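Local structure of uncharacterized protein (Legionella longbeachae NSW150, 4JZA) at residues E216-R219 with D220-F224; K401-E404 with Y405-N408; G500-E503 with L504-Y508. The protein is a phosphoinositide phosphatase that probably removes the 3-phosphate from phosphatidylinositol 3-phosphate, and so may alter lipid metabolism during infection of the host cell. All coordinates share one frame; numbering follows the deposited sequence.

Interaction 1: residues E216-R219 with D220-F224; sequences EVIR and DFNNF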
loop_
_atom_site.group_PDB
_atom_site.type_symbol
_atom_site.label_atom_id
_atom_site.label_comp_id
_atom_site.label_asym_id
_atom_site.label_seq_id
_atom_site.Cartn_x
_atom_site.Cartn_y
_atom_site.Cartn_z
ATOM N N GLU A 216 -17.549 8.693 36.403
ATOM C CA GLU A 216 -16.511 7.854 36.999
ATOM C C GLU A 216 -15.111 8.161 36.448
ATOM O O GLU A 216 -14.099 7.979 37.147
ATOM C CB GLU A 216 -16.876 6.363 36.913
ATOM C CG GLU A 216 -17.932 5.933 37.940
ATOM C CD GLU A 216 -18.408 4.481 37.800
ATOM O OE1 GLU A 216 -17.724 3.621 37.162
ATOM O OE2 GLU A 216 -19.481 4.195 38.372
ATOM N N VAL A 217 -15.026 8.662 35.220
ATOM C CA VAL A 217 -13.714 9.067 34.696
ATOM C C VAL A 217 -13.139 10.259 35.436
ATOM O O VAL A 217 -12.006 10.211 35.892
ATOM C CB VAL A 217 -13.765 9.379 33.195
ATOM C CG1 VAL A 217 -12.421 9.925 32.706
ATOM C CG2 VAL A 217 -14.125 8.106 32.436
ATOM N N ILE A 218 -13.930 11.317 35.594
ATOM C CA ILE A 218 -13.473 12.508 36.322
ATOM C C ILE A 218 -12.988 12.154 37.717
ATOM O O ILE A 218 -11.911 12.585 38.113
ATOM C CB ILE A 218 -14.586 13.559 36.445
ATOM C CG1 ILE A 218 -14.975 14.046 35.047
ATOM C CG2 ILE A 218 -14.137 14.722 37.343
ATOM C CD1 ILE A 218 -16.394 14.552 34.921
ATOM N N ARG A 219 -13.771 11.346 38.435
ATOM C CA ARG A 219 -13.403 10.942 39.786
ATOM C C ARG A 219 -12.131 10.110 39.728
ATOM O O ARG A 219 -11.184 10.383 40.467
ATOM C CB ARG A 219 -14.558 10.225 40.548
ATOM C CG ARG A 219 -15.449 11.176 41.388
ATOM C CD ARG A 219 -16.520 10.460 42.237
ATOM N NE ARG A 219 -16.162 9.058 42.479
ATOM C CZ ARG A 219 -16.745 7.987 41.925
ATOM N NH1 ARG A 219 -17.789 8.090 41.100
ATOM N NH2 ARG A 219 -16.286 6.778 42.221
ATOM N N ASP A 220 -12.087 9.117 38.834
ATOM C CA ASP A 220 -10.889 8.291 38.690
ATOM C C ASP A 220 -9.632 9.150 38.567
ATOM O O ASP A 220 -8.626 8.878 39.212
ATOM C CB ASP A 220 -10.990 7.390 37.456
ATOM C CG ASP A 220 -9.705 6.607 37.191
ATOM O OD1 ASP A 220 -8.736 7.182 36.633
ATOM O OD2 ASP A 220 -9.692 5.410 37.544
ATOM N N PHE A 221 -9.693 10.182 37.731
ATOM C CA PHE A 221 -8.522 10.989 37.489
ATOM C C PHE A 221 -8.161 11.878 38.674
ATOM O O PHE A 221 -6.973 12.034 38.984
ATOM C CB PHE A 221 -8.652 11.827 36.218
ATOM C CG PHE A 221 -7.360 12.465 35.830
ATOM C CD1 PHE A 221 -6.257 11.688 35.613
ATOM C CD2 PHE A 221 -7.228 13.826 35.759
ATOM C CE1 PHE A 221 -5.045 12.255 35.311
ATOM C CE2 PHE A 221 -6.013 14.407 35.456
ATOM C CZ PHE A 221 -4.917 13.622 35.237
ATOM N N ASN A 222 -9.171 12.428 39.351
ATOM C CA ASN A 222 -8.936 13.184 40.579
ATOM C C ASN A 222 -8.365 12.282 41.690
ATOM O O ASN A 222 -7.451 12.695 42.402
ATOM C CB ASN A 222 -10.207 13.896 41.046
ATOM C CG ASN A 222 -10.650 15.010 40.091
ATOM O OD1 ASN A 222 -9.848 15.568 39.347
ATOM N ND2 ASN A 222 -11.932 15.306 40.089
ATOM N N ASN A 223 -8.874 11.052 41.827
ATOM C CA ASN A 223 -8.327 10.084 42.805
ATOM C C ASN A 223 -6.880 9.752 42.535
ATOM O O ASN A 223 -6.129 9.387 43.456
ATOM C CB ASN A 223 -9.123 8.765 42.816
ATOM C CG ASN A 223 -10.477 8.930 43.446
ATOM O OD1 ASN A 223 -10.770 9.975 44.006
ATOM N ND2 ASN A 223 -11.311 7.913 43.350
ATOM N N PHE A 224 -6.515 9.809 41.263
ATOM C CA PHE A 224 -5.138 9.629 40.877
ATOM C C PHE A 224 -4.281 10.816 41.312
ATOM O O PHE A 224 -3.160 10.637 41.777
ATOM C CB PHE A 224 -5.002 9.428 39.362
ATOM C CG PHE A 224 -3.581 9.365 38.929
ATOM C CD1 PHE A 224 -2.784 8.286 39.317
ATOM C CD2 PHE A 224 -3.010 10.414 38.263
ATOM C CE1 PHE A 224 -1.458 8.239 38.989
ATOM C CE2 PHE A 224 -1.683 10.379 37.942
ATOM C CZ PHE A 224 -0.907 9.290 38.306
#

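Interaction 2: residues K401-E404 with Y405-N408; sequences KVME and YSKN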
loop_
_atom_site.group_PDB
_atom_site.type_symbol
_atom_site.label_atom_id
_atom_site.label_comp_id
_atom_site.label_asym_id
_atom_site.label_seq_id
_atom_site.Cartn_x
_atom_site.Cartn_y
_atom_site.Cartn_z
ATOM N N LYS A 401 5.305 -14.188 15.527
ATOM C CA LYS A 401 4.657 -15.005 14.525
ATOM C C LYS A 401 5.715 -15.616 13.588
ATOM O O LYS A 401 5.599 -16.731 13.091
ATOM C CB LYS A 401 3.686 -14.160 13.773
ATOM C CG LYS A 401 2.913 -14.953 12.775
ATOM C CD LYS A 401 2.183 -16.104 13.415
ATOM C CE LYS A 401 1.217 -16.677 12.401
ATOM N NZ LYS A 401 0.461 -17.851 12.948
ATOM N N VAL A 402 6.777 -14.871 13.427
ATOM C CA VAL A 402 7.821 -15.154 12.466
ATOM C C VAL A 402 8.829 -16.191 13.059
ATOM O O VAL A 402 9.557 -16.907 12.337
ATOM C CB VAL A 402 8.385 -13.749 11.999
ATOM C CG1 VAL A 402 9.879 -13.614 12.051
ATOM C CG2 VAL A 402 7.797 -13.349 10.651
HETATM N N MSE A 403 8.822 -16.311 14.381
HETATM C CA MSE A 403 9.581 -17.341 15.065
HETATM C C MSE A 403 8.734 -18.571 15.311
HETATM O O MSE A 403 9.199 -19.534 15.930
HETATM C CB MSE A 403 10.061 -16.758 16.380
HETATM C CG MSE A 403 10.996 -15.581 16.157
HETATM SE SE MSE A 403 12.722 -16.234 15.483
HETATM C CE MSE A 403 13.134 -14.916 14.101
ATOM N N GLU A 404 7.505 -18.609 14.810
ATOM C CA GLU A 404 6.615 -19.696 15.200
ATOM C C GLU A 404 7.196 -21.083 14.871
ATOM O O GLU A 404 6.924 -21.991 15.590
ATOM C CB GLU A 404 5.169 -19.517 14.665
ATOM C CG GLU A 404 4.943 -19.842 13.177
ATOM C CD GLU A 404 3.558 -19.422 12.645
ATOM O OE1 GLU A 404 2.563 -19.561 13.395
ATOM O OE2 GLU A 404 3.438 -18.981 11.463
ATOM N N TYR A 405 7.999 -21.252 13.814
ATOM C CA TYR A 405 8.474 -22.598 13.409
ATOM C C TYR A 405 9.851 -22.909 13.927
ATOM O O TYR A 405 10.382 -24.008 13.728
ATOM C CB TYR A 405 8.418 -22.794 11.915
ATOM C CG TYR A 405 7.032 -23.043 11.422
ATOM C CD1 TYR A 405 6.435 -24.299 11.540
ATOM C CD2 TYR A 405 6.285 -22.009 10.816
ATOM C CE1 TYR A 405 5.132 -24.536 11.073
ATOM C CE2 TYR A 405 4.981 -22.231 10.340
ATOM C CZ TYR A 405 4.418 -23.501 10.473
ATOM O OH TYR A 405 3.155 -23.714 10.024
ATOM N N SER A 406 10.413 -21.964 14.650
ATOM C CA SER A 406 11.571 -22.257 15.454
ATOM C C SER A 406 11.142 -23.073 16.674
ATOM O O SER A 406 9.935 -23.202 16.955
ATOM C CB SER A 406 12.201 -20.956 15.929
ATOM O OG SER A 406 11.393 -20.289 16.867
ATOM N N LYS A 407 12.133 -23.641 17.372
ATOM C CA LYS A 407 11.935 -24.199 18.724
ATOM C C LYS A 407 12.799 -23.333 19.640
ATOM O O LYS A 407 13.845 -22.823 19.218
ATOM C CB LYS A 407 12.306 -25.677 18.818
ATOM C CG LYS A 407 11.663 -26.617 17.787
ATOM C CD LYS A 407 12.078 -26.254 16.351
ATOM C CE LYS A 407 12.256 -27.441 15.407
ATOM N NZ LYS A 407 10.957 -27.909 14.857
ATOM N N ASN A 408 12.342 -23.131 20.877
ATOM C CA ASN A 408 12.918 -22.091 21.764
ATOM C C ASN A 408 14.324 -22.398 22.295
ATOM O O ASN A 408 14.971 -21.520 22.887
ATOM C CB ASN A 408 11.972 -21.790 22.930
ATOM C CG ASN A 408 10.901 -20.790 22.559
ATOM O OD1 ASN A 408 10.951 -20.175 21.498
ATOM N ND2 ASN A 408 9.916 -20.629 23.432
HETATM O O HOH W 1 8.304 -19.257 11.575
#

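Interaction 3: residues G500-E503 with L504-Y508; sequences GLQE and LLDQY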
loop_
_atom_site.group_PDB
_atom_site.type_symbol
_atom_site.label_atom_id
_atom_site.label_comp_id
_atom_site.label_asym_id
_atom_site.label_seq_id
_atom_site.Cartn_x
_atom_site.Cartn_y
_atom_site.Cartn_z
ATOM N N GLY A 500 30.110 -30.480 7.809
ATOM C CA GLY A 500 30.055 -29.494 6.748
ATOM C C GLY A 500 30.216 -28.060 7.232
ATOM O O GLY A 500 30.374 -27.099 6.422
ATOM N N LEU A 501 30.174 -27.875 8.538
ATOM C CA LEU A 501 30.070 -26.533 9.035
ATOM C C LEU A 501 31.394 -25.832 8.895
ATOM O O LEU A 501 31.439 -24.663 8.551
ATOM C CB LEU A 501 29.610 -26.518 10.476
ATOM C CG LEU A 501 29.440 -25.161 11.168
ATOM C CD1 LEU A 501 28.438 -24.325 10.388
ATOM C CD2 LEU A 501 28.948 -25.293 12.607
ATOM N N GLN A 502 32.495 -26.520 9.133
ATOM C CA GLN A 502 33.764 -25.795 9.336
ATOM C C GLN A 502 34.147 -25.001 8.099
ATOM O O GLN A 502 34.497 -23.842 8.208
ATOM C CB GLN A 502 34.905 -26.740 9.784
ATOM C CG GLN A 502 36.209 -26.045 10.170
ATOM C CD GLN A 502 36.057 -25.067 11.333
ATOM O OE1 GLN A 502 35.408 -25.369 12.366
ATOM N NE2 GLN A 502 36.644 -23.873 11.177
ATOM N N GLU A 503 34.025 -25.620 6.927
ATOM C CA GLU A 503 34.351 -24.948 5.669
ATOM C C GLU A 503 33.466 -23.711 5.432
ATOM O O GLU A 503 33.915 -22.768 4.784
ATOM C CB GLU A 503 34.304 -25.903 4.457
ATOM C CG GLU A 503 32.967 -26.579 4.122
ATOM C CD GLU A 503 33.002 -27.305 2.771
ATOM O OE1 GLU A 503 33.643 -26.795 1.822
ATOM O OE2 GLU A 503 32.361 -28.379 2.634
ATOM N N LEU A 504 32.229 -23.707 5.948
ATOM C CA LEU A 504 31.404 -22.528 5.863
ATOM C C LEU A 504 31.908 -21.474 6.826
ATOM O O LEU A 504 31.954 -20.311 6.485
ATOM C CB LEU A 504 29.931 -22.829 6.132
ATOM C CG LEU A 504 29.170 -23.708 5.135
ATOM C CD1 LEU A 504 27.870 -24.156 5.759
ATOM C CD2 LEU A 504 28.873 -22.986 3.871
ATOM N N LEU A 505 32.290 -21.849 8.032
ATOM C CA LEU A 505 32.852 -20.831 8.961
ATOM C C LEU A 505 34.167 -20.229 8.434
ATOM O O LEU A 505 34.379 -19.038 8.553
ATOM C CB LEU A 505 33.028 -21.363 10.396
ATOM C CG LEU A 505 31.794 -22.005 11.030
ATOM C CD1 LEU A 505 32.105 -22.657 12.364
ATOM C CD2 LEU A 505 30.727 -20.954 11.217
ATOM N N ASP A 506 35.006 -21.027 7.807
ATOM C CA ASP A 506 36.259 -20.505 7.267
ATOM C C ASP A 506 35.947 -19.462 6.196
ATOM O O ASP A 506 36.464 -18.341 6.216
ATOM C CB ASP A 506 37.136 -21.625 6.661
ATOM C CG ASP A 506 37.654 -22.619 7.715
ATOM O OD1 ASP A 506 37.869 -22.195 8.870
ATOM O OD2 ASP A 506 37.812 -23.825 7.392
ATOM N N GLN A 507 35.092 -19.853 5.260
ATOM C CA GLN A 507 34.642 -18.971 4.195
ATOM C C GLN A 507 34.028 -17.669 4.710
ATOM O O GLN A 507 34.372 -16.602 4.240
ATOM C CB GLN A 507 33.648 -19.711 3.295
ATOM C CG GLN A 507 34.323 -20.431 2.171
ATOM C CD GLN A 507 35.304 -19.496 1.442
ATOM O OE1 GLN A 507 36.429 -19.879 1.163
ATOM N NE2 GLN A 507 34.884 -18.260 1.153
ATOM N N TYR A 508 33.131 -17.756 5.679
ATOM C CA TYR A 508 32.477 -16.572 6.234
ATOM C C TYR A 508 33.486 -15.629 6.874
ATOM O O TYR A 508 33.375 -14.422 6.726
ATOM C CB TYR A 508 31.437 -16.991 7.266
ATOM C CG TYR A 508 30.613 -15.855 7.886
ATOM C CD1 TYR A 508 29.676 -15.172 7.147
ATOM C CD2 TYR A 508 30.761 -15.507 9.217
ATOM C CE1 TYR A 508 28.929 -14.154 7.697
ATOM C CE2 TYR A 508 30.008 -14.504 9.781
ATOM C CZ TYR A 508 29.079 -13.829 9.019
ATOM O OH TYR A 508 28.309 -12.825 9.571
#

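Interaction 1: residues E216-R219 with D220-F224
I218 sets CG1 beside its backbone N (chi1 -63°), which puts the other branch, CG2, opposite that N, while N222, one turn further on, has CG anti to its own carbonyl carbon (chi1 -67°); the two side chains therefore run side by side in the same direction, and the methyl CG2 of I218 meets ND2 of N222 at 3.6 Å. Beneath them the backbone N of N222 bonds to I218 O at 3.0 Å. OD1 of N222 takes its hydrogen bond elsewhere, from the lysine K285 on helix 274-288. Around the turn the same i to i+4 pattern repeats: D220 N reaches E216 O at 2.9 Å, F221 N reaches V217 O at 3.0 Å, and N223 N reaches R219 O at 2.8 Å. The carboxylate of D220 leads away from the turn, with OD1 bonded to Y203 and OD2 to H262. On the buried side, F221 meets F284 edge-to-face and packs on helices 261-270 and 274-288. The contact is thus mixed in chemistry: inside helix 214-234, within the insertion domain, backbone bonds do the holding, while the polar ends of D220 and N222 are spent on neighbouring elements. Two bonds on separate oxygens would restrain the rotation of the D220 carboxylate and tie this turn to the rest of the insertion domain.

Interaction 2: residues K401-E404 with Y405-N408
M403 and S406 are the ends of a type I beta turn that follows helix 388-402, and the residues leading into it are tied together first. K401 sends its amine onward along the chain to E404, where NZ meets OE1 on the syn side at 2.7 Å in a salt bridge; NZ also bonds to the carbonyl of Y170, and OE2 of E404 to the hydroxyl of Y351. V402 contributes its backbone O, which receives a water at 2.8 Å; the water in turn accepts from Y405 N at 3.0 Å, spanning the bend. M403 anchors the turn, because its O takes two donors from one residue: S406 N at 3.0 Å, well above the carbonyl plane, and S406 OG at 2.5 Å, in that plane and on a lone pair. OG can reach back because it sits between the backbone N and carbonyl carbon of S406 (chi1 69°), and it also bonds to NE2 of Q459. The selenomethionine side chain of M403 packs on H545 and Y547 of strand 545-549. E404 then lies alongside Y405, CG of E404 3.5 Å from CD2 of Y405 at an oblique approach, with the carboxylate and ring planes 60° apart. The type I turn lies in the connection of a beta-alpha-beta crossover, in which helix 388-402 joins the parallel strands 365-374 and 412-416 of the central sheet, with strand 545-549 between them.

Interaction 3: residues G500-E503 with L504-Y508
The opening turns of helix 501-513 bring L501 and L505 together on the face turned inward, and Q502 and D506 on the face turned to solvent. The leucines cross at a slant, CG of L501 lying 3.8 Å from CD1 of L505; L501 also packs on I538, T541 and I542 of helix 524-542, and L505 on helix 482-492. Below them, L501 O takes L505 N at 3.0 Å and, weakly, L504 N. On the outer face NE2 of Q502 donates to OD1 of D506 at 3.1 Å, arriving from above the carboxylate plane although the acceptor lies in the plane of the amide. A bend at chi2 (60°) turns the end of Q502 toward the next turn of the helix to make this possible, and the backbone bond from D506 N to Q502 O, 2.9 Å long, runs next to it. E503 O accepts Q507 N at 3.2 Å. G500 has a positive phi, 95°, at which a CB would press on the preceding carbonyl O, calling for glycine; its own O lies 3.8 Å from CG of L504. Paired i to i+4 contacts, apolar within and polar without, are typical of an amphipathic helix laid over two others.

Three separate places in the fold are sampled. Interaction 1 lies in the insertion domain, its centre 43 Å from that of interaction 2 and 63 Å from that of interaction 3. Interactions 2 and 3 are closer, 25 Å between centres and about 16 Å between nearest atoms, and neither touches the other. They share a neighbourhood instead: interaction 3 packs on helix 524-542, which leads into strand 545-549, the strand on which interaction 2 rests near its start. The loop leaving the far end of that strand carries a CX5R motif, consistent with the catalytic P-loop of cysteine-dependent phosphatases, so both contacts border elements leading to the probable active site.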